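Local coordinates for protein PelD (Pseudomonas aeruginosa, PDB 4EU0) that binds cyclic-di-GMP through the degenerate GGDEF domain of its cytosolic part and probably acts as a membrane-anchored effector of the dinucleotide in pellicle formation, at residues A[245-250]-A[259-264]. Residues are numbered along the deposited sequence; the frame is centred on the assembly and turned at random.
Sequences RLRILF and ELESLG. With C2E (9,9'-[(2R,3R,3aS,5S,7aR,9R,10R,10aS,12S,14aR)-3,5,10,12-tetrahydroxy-5,12-dioxidooctahydro-2H,7H-difuro[3,2-d:3',2'-j][1,3,7,9,2,8]tetraoxadiphosphacyclododecine-2,9-diyl]bis(2-amino-1,9-dihydro-6H-purin-6-one)), chain B.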
ATOM      1  N   ARG A 245      -2.163  15.696  16.026  1.00 15.29           N
ATOM      2  CA  ARG A 245      -3.239  14.890  16.620  1.00 15.85           C
ATOM      3  C   ARG A 245      -2.702  14.040  17.769  1.00 15.00           C
ATOM      4  O   ARG A 245      -3.368  13.882  18.802  1.00 15.58           O
ATOM      5  CB  ARG A 245      -3.927  14.012  15.572  1.00 15.81           C
ATOM      6  CG  ARG A 245      -5.099  13.197  16.134  1.00 15.80           C
ATOM      7  CD  ARG A 245      -5.815  12.364  15.076  1.00 16.81           C
ATOM      8  NE  ARG A 245      -5.058  11.193  14.617  1.00 14.27           N
ATOM      9  CZ  ARG A 245      -5.032  10.005  15.228  1.00 14.76           C
ATOM     10  NH1 ARG A 245      -5.680   9.809  16.375  1.00 15.17           N
ATOM     11  NH2 ARG A 245      -4.341   9.001  14.690  1.00 14.27           N
ATOM     12  N   LEU A 246      -1.502  13.490  17.580  1.00 14.29           N
ATOM     13  CA  LEU A 246      -0.835  12.724  18.626  1.00 13.94           C
ATOM     14  C   LEU A 246      -0.567  13.550  19.870  1.00 13.94           C
ATOM     15  O   LEU A 246      -0.763  13.076  20.983  1.00 13.62           O
ATOM     16  CB  LEU A 246       0.494  12.162  18.125  1.00 14.06           C
ATOM     17  CG  LEU A 246       0.673  10.662  17.977  1.00 17.50           C
ATOM     18  CD1 LEU A 246      -0.580   9.927  17.479  1.00 18.68           C
ATOM     19  CD2 LEU A 246       1.896  10.352  17.124  1.00 15.62           C
ATOM     20  N   ARG A 247      -0.098  14.781  19.690  1.00 13.72           N
ATOM     21  CA  ARG A 247       0.171  15.630  20.846  1.00 14.14           C
ATOM     22  C   ARG A 247      -1.087  15.892  21.677  1.00 15.00           C
ATOM     23  O   ARG A 247      -1.013  15.940  22.898  1.00 15.30           O
ATOM     24  CB  ARG A 247       0.882  16.924  20.429  1.00 14.79           C
ATOM     25  CG  ARG A 247       2.244  16.627  19.805  1.00 15.53           C
ATOM     26  CD  ARG A 247       3.174  17.811  19.885  1.00 17.32           C
ATOM     27  NE  ARG A 247       4.475  17.549  19.266  1.00 17.34           N
ATOM     28  CZ  ARG A 247       5.563  17.162  19.926  1.00 17.77           C
ATOM     29  NH1 ARG A 247       5.522  16.978  21.240  1.00 17.41           N
ATOM     30  NH2 ARG A 247       6.703  16.971  19.264  1.00 16.08           N
ATOM     31  N   ILE A 248      -2.235  16.011  21.010  1.00 14.84           N
ATOM     32  CA  ILE A 248      -3.511  16.254  21.694  1.00 16.74           C
ATOM     33  C   ILE A 248      -3.882  15.018  22.511  1.00 15.86           C
ATOM     34  O   ILE A 248      -4.299  15.132  23.666  1.00 16.68           O
ATOM     35  CB  ILE A 248      -4.638  16.629  20.700  1.00 17.12           C
ATOM     36  CG1 ILE A 248      -4.388  18.028  20.114  1.00 19.14           C
ATOM     37  CG2 ILE A 248      -6.027  16.577  21.383  1.00 19.44           C
ATOM     38  CD1 ILE A 248      -5.238  18.349  18.895  1.00 20.96           C
ATOM     39  N   LEU A 249      -3.699  13.847  21.903  1.00 15.37           N
ATOM     40  CA  LEU A 249      -3.969  12.565  22.551  1.00 15.20           C
ATOM     41  C   LEU A 249      -3.060  12.364  23.769  1.00 14.66           C
ATOM     42  O   LEU A 249      -3.525  11.978  24.831  1.00 14.21           O
ATOM     43  CB  LEU A 249      -3.806  11.433  21.528  1.00 15.64           C
ATOM     44  CG  LEU A 249      -3.926   9.968  21.914  1.00 18.11           C
ATOM     45  CD1 LEU A 249      -5.307   9.621  22.418  1.00 19.49           C
ATOM     46  CD2 LEU A 249      -3.593   9.141  20.696  1.00 19.79           C
ATOM     47  N   PHE A 250      -1.763  12.624  23.600  1.00 13.33           N
ATOM     48  CA  PHE A 250      -0.797  12.551  24.704  1.00 13.55           C
ATOM     49  C   PHE A 250      -1.125  13.520  25.827  1.00 13.58           C
ATOM     50  O   PHE A 250      -0.931  13.195  27.006  1.00 13.45           O
ATOM     51  CB  PHE A 250       0.611  12.853  24.206  1.00 12.85           C
ATOM     52  CG  PHE A 250       1.368  11.647  23.737  1.00 15.39           C
ATOM     53  CD1 PHE A 250       2.345  11.070  24.544  1.00 17.68           C
ATOM     54  CD2 PHE A 250       1.127  11.101  22.481  1.00 18.11           C
ATOM     55  CE1 PHE A 250       3.070   9.960  24.101  1.00 19.00           C
ATOM     56  CE2 PHE A 250       1.834   9.990  22.029  1.00 18.03           C
ATOM     57  CZ  PHE A 250       2.815   9.419  22.835  1.00 18.98           C
ATOM     58  N   GLU A 259       5.028  16.728  27.894  1.00 28.44           N
ATOM     59  CA  GLU A 259       5.154  16.625  26.446  1.00 27.04           C
ATOM     60  C   GLU A 259       5.634  15.229  26.112  1.00 25.24           C
ATOM     61  O   GLU A 259       6.159  14.528  26.985  1.00 25.00           O
ATOM     62  CB  GLU A 259       6.128  17.684  25.914  1.00 27.66           C
ATOM     63  CG  GLU A 259       5.782  19.116  26.319  1.00 29.69           C
ATOM     64  CD  GLU A 259       4.527  19.667  25.644  1.00 30.57           C
ATOM     65  OE1 GLU A 259       4.042  19.076  24.659  1.00 30.87           O
ATOM     66  OE2 GLU A 259       4.022  20.707  26.103  1.00 32.60           O
ATOM     67  N   LEU A 260       5.437  14.800  24.864  1.00 23.91           N
ATOM     68  CA  LEU A 260       5.965  13.517  24.418  1.00 22.36           C
ATOM     69  C   LEU A 260       7.418  13.419  24.864  1.00 21.55           C
ATOM     70  O   LEU A 260       7.849  12.403  25.390  1.00 20.29           O
ATOM     71  CB  LEU A 260       5.886  13.392  22.885  1.00 22.62           C
ATOM     72  CG  LEU A 260       4.614  12.911  22.178  1.00 22.84           C
ATOM     73  CD1 LEU A 260       3.471  13.891  22.329  1.00 26.89           C
ATOM     74  CD2 LEU A 260       4.919  12.725  20.703  1.00 24.74           C
ATOM     75  N   GLU A 261       8.158  14.509  24.680  1.00 21.12           N
ATOM     76  CA  GLU A 261       9.600  14.494  24.905  1.00 21.04           C
ATOM     77  C   GLU A 261       9.980  14.355  26.390  1.00 21.14           C
ATOM     78  O   GLU A 261      10.976  13.710  26.722  1.00 21.24           O
ATOM     79  CB  GLU A 261      10.257  15.713  24.260  1.00 21.81           C
ATOM     80  CG  GLU A 261      10.252  15.676  22.720  1.00 21.53           C
ATOM     81  CD  GLU A 261       9.012  16.311  22.087  1.00 22.12           C
ATOM     82  OE1 GLU A 261       8.040  16.631  22.800  1.00 19.77           O
ATOM     83  OE2 GLU A 261       9.012  16.501  20.852  1.00 21.09           O
ATOM     84  N   SER A 262       9.162  14.914  27.277  1.00 21.12           N
ATOM     85  CA  SER A 262       9.427  14.788  28.714  1.00 21.45           C
ATOM     86  C   SER A 262       9.025  13.412  29.267  1.00 20.22           C
ATOM     87  O   SER A 262       9.348  13.077  30.410  1.00 20.41           O
ATOM     88  CB  SER A 262       8.790  15.946  29.504  1.00 22.87           C
ATOM     89  OG  SER A 262       7.378  15.831  29.559  1.00 24.66           O
ATOM     90  N   LEU A 263       8.326  12.618  28.457  1.00 18.20           N
ATOM     91  CA  LEU A 263       8.026  11.221  28.797  1.00 18.00           C
ATOM     92  C   LEU A 263       9.101  10.290  28.224  1.00 17.13           C
ATOM     93  O   LEU A 263       8.971   9.061  28.267  1.00 17.20           O
ATOM     94  CB  LEU A 263       6.648  10.823  28.251  1.00 17.70           C
ATOM     95  CG  LEU A 263       5.428  11.590  28.755  1.00 18.86           C
ATOM     96  CD1 LEU A 263       4.303  11.549  27.725  1.00 17.57           C
ATOM     97  CD2 LEU A 263       4.956  11.012  30.080  1.00 18.97           C
ATOM     98  N   GLY A 264      10.155  10.881  27.667  1.00 16.81           N
ATOM     99  CA  GLY A 264      11.254  10.106  27.088  1.00 17.19           C
ATOM    100  C   GLY A 264      11.128   9.758  25.611  1.00 16.66           C
ATOM    101  O   GLY A 264      11.922   8.979  25.095  1.00 17.60           O
TER
HETATM  102  P1  C2E B 501      -7.616  15.341  12.190  1.00 28.65           P
HETATM  103  O2P C2E B 501      -7.340  16.625  12.942  1.00 28.87           O
HETATM  104  O1P C2E B 501      -7.779  14.058  12.963  1.00 27.20           O
HETATM  105  O5' C2E B 501      -6.483  15.122  11.087  1.00 25.65           O
HETATM  106  C5' C2E B 501      -6.052  16.169  10.220  1.00 25.71           C
HETATM  107  C4' C2E B 501      -5.156  15.625   9.112  1.00 24.66           C
HETATM  108  O4' C2E B 501      -3.897  15.197   9.658  1.00 22.09           O
HETATM  109  C3' C2E B 501      -5.709  14.419   8.361  1.00 24.91           C
HETATM  110  O3' C2E B 501      -6.532  14.742   7.235  1.00 27.33           O
HETATM  111  C2' C2E B 501      -4.450  13.730   7.899  1.00 22.79           C
HETATM  112  O2' C2E B 501      -3.940  14.425   6.756  1.00 24.25           O
HETATM  113  C1' C2E B 501      -3.499  13.969   9.052  1.00 19.87           C
HETATM  114  N9  C2E B 501      -3.592  12.863  10.047  1.00 17.22           N
HETATM  115  C8  C2E B 501      -4.096  12.949  11.291  1.00 16.12           C
HETATM  116  N7  C2E B 501      -4.017  11.755  11.934  1.00 15.90           N
HETATM  117  C5  C2E B 501      -3.436  10.898  11.076  1.00 15.74           C
HETATM  118  C6  C2E B 501      -3.058   9.476  11.098  1.00 14.98           C
HETATM  119  O6  C2E B 501      -3.284   8.739  12.207  1.00 14.72           O
HETATM  120  N1  C2E B 501      -2.481   8.943   9.997  1.00 16.45           N
HETATM  121  C2  C2E B 501      -2.257   9.659   8.862  1.00 16.16           C
HETATM  122  N2  C2E B 501      -1.685   9.028   7.812  1.00 17.22           N
HETATM  123  N3  C2E B 501      -2.585  10.978   8.773  1.00 16.43           N
HETATM  124  C4  C2E B 501      -3.163  11.626   9.825  1.00 16.12           C
HETATM  125  P11 C2E B 501      -7.661  13.701   6.748  1.00 28.16           P
HETATM  126  O21 C2E B 501      -8.292  14.222   5.467  1.00 29.01           O
HETATM  127  O11 C2E B 501      -7.159  12.272   6.778  1.00 27.12           O
HETATM  128  O5A C2E B 501      -8.769  13.865   7.896  1.00 28.18           O
HETATM  129  C5A C2E B 501      -9.356  15.138   8.161  1.00 28.42           C
HETATM  130  C4A C2E B 501     -10.261  15.009   9.371  1.00 28.58           C
HETATM  131  O4A C2E B 501     -11.231  13.983   9.162  1.00 27.99           O
HETATM  132  C3A C2E B 501      -9.502  14.552  10.599  1.00 28.38           C
HETATM  133  O3A C2E B 501      -8.924  15.628  11.307  1.00 28.48           O
HETATM  134  C2A C2E B 501     -10.546  13.846  11.425  1.00 29.12           C
HETATM  135  O2A C2E B 501     -11.347  14.799  12.138  1.00 30.25           O
HETATM  136  C1A C2E B 501     -11.379  13.191  10.344  1.00 28.26           C
HETATM  137  N91 C2E B 501     -10.902  11.799  10.114  1.00 27.82           N
HETATM  138  C81 C2E B 501     -10.192  11.345   9.064  1.00 27.76           C
HETATM  139  N71 C2E B 501      -9.942  10.015   9.174  1.00 27.60           N
HETATM  140  C51 C2E B 501     -10.503   9.599  10.326  1.00 28.34           C
HETATM  141  C61 C2E B 501     -10.628   8.318  11.063  1.00 28.75           C
HETATM  142  O61 C2E B 501     -10.084   7.170  10.582  1.00 31.29           O
HETATM  143  N11 C2E B 501     -11.298   8.320  12.237  1.00 30.07           N
HETATM  144  C21 C2E B 501     -11.854   9.447  12.750  1.00 29.28           C
HETATM  145  N21 C2E B 501     -12.514   9.374  13.932  1.00 31.12           N
HETATM  146  N31 C2E B 501     -11.780  10.650  12.122  1.00 29.63           N
HETATM  147  C41 C2E B 501     -11.132  10.780  10.937  1.00 27.93           C
HETATM  148  O   HOH W   1       3.768  16.923  23.474  1.00 14.30           O
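Leu260 lies over one face of the Phe250 ring, its CG 3.6 Å from the ring centroid and 6° off the normal, a CH-pi contact. Its CD1 leans toward the root of the ring, 3.4 Å from Phe250 CG, while CD1 of Leu263 meets the ring edge, 3.8 Å from Phe250 CD1. Val201 and Leu205 of helix 198-207 also touch this ring, and Leu260 also touches Val265 and Ile267 of strand 265-272. The loop leading from helix 236-253 to that strand, an outer one of the four-stranded antiparallel sheet of the GGDEF-like domain, folds back here against the helix it has just left. Toward the surface, Arg247, extended from CG to NE, grips Glu261 end-on in a bidentate salt bridge: NH1 reaches OE1 at 3.0 Å and NH2 reaches OE2 at 2.8 Å, with guanidinium and carboxylate only 9° from coplanar. A bend at chi2 (90°) brings the Glu261 carboxylate round to it. One water accepts from Arg247 NH1 and the backbone N of Leu260. At the start of the helical segment, five residues before Phe250, Arg245 binds a guanine of cyclic-di-GMP by its Hoogsteen edge, NE to N7 (2.9 Å) and NH2 to O6 (2.7 Å).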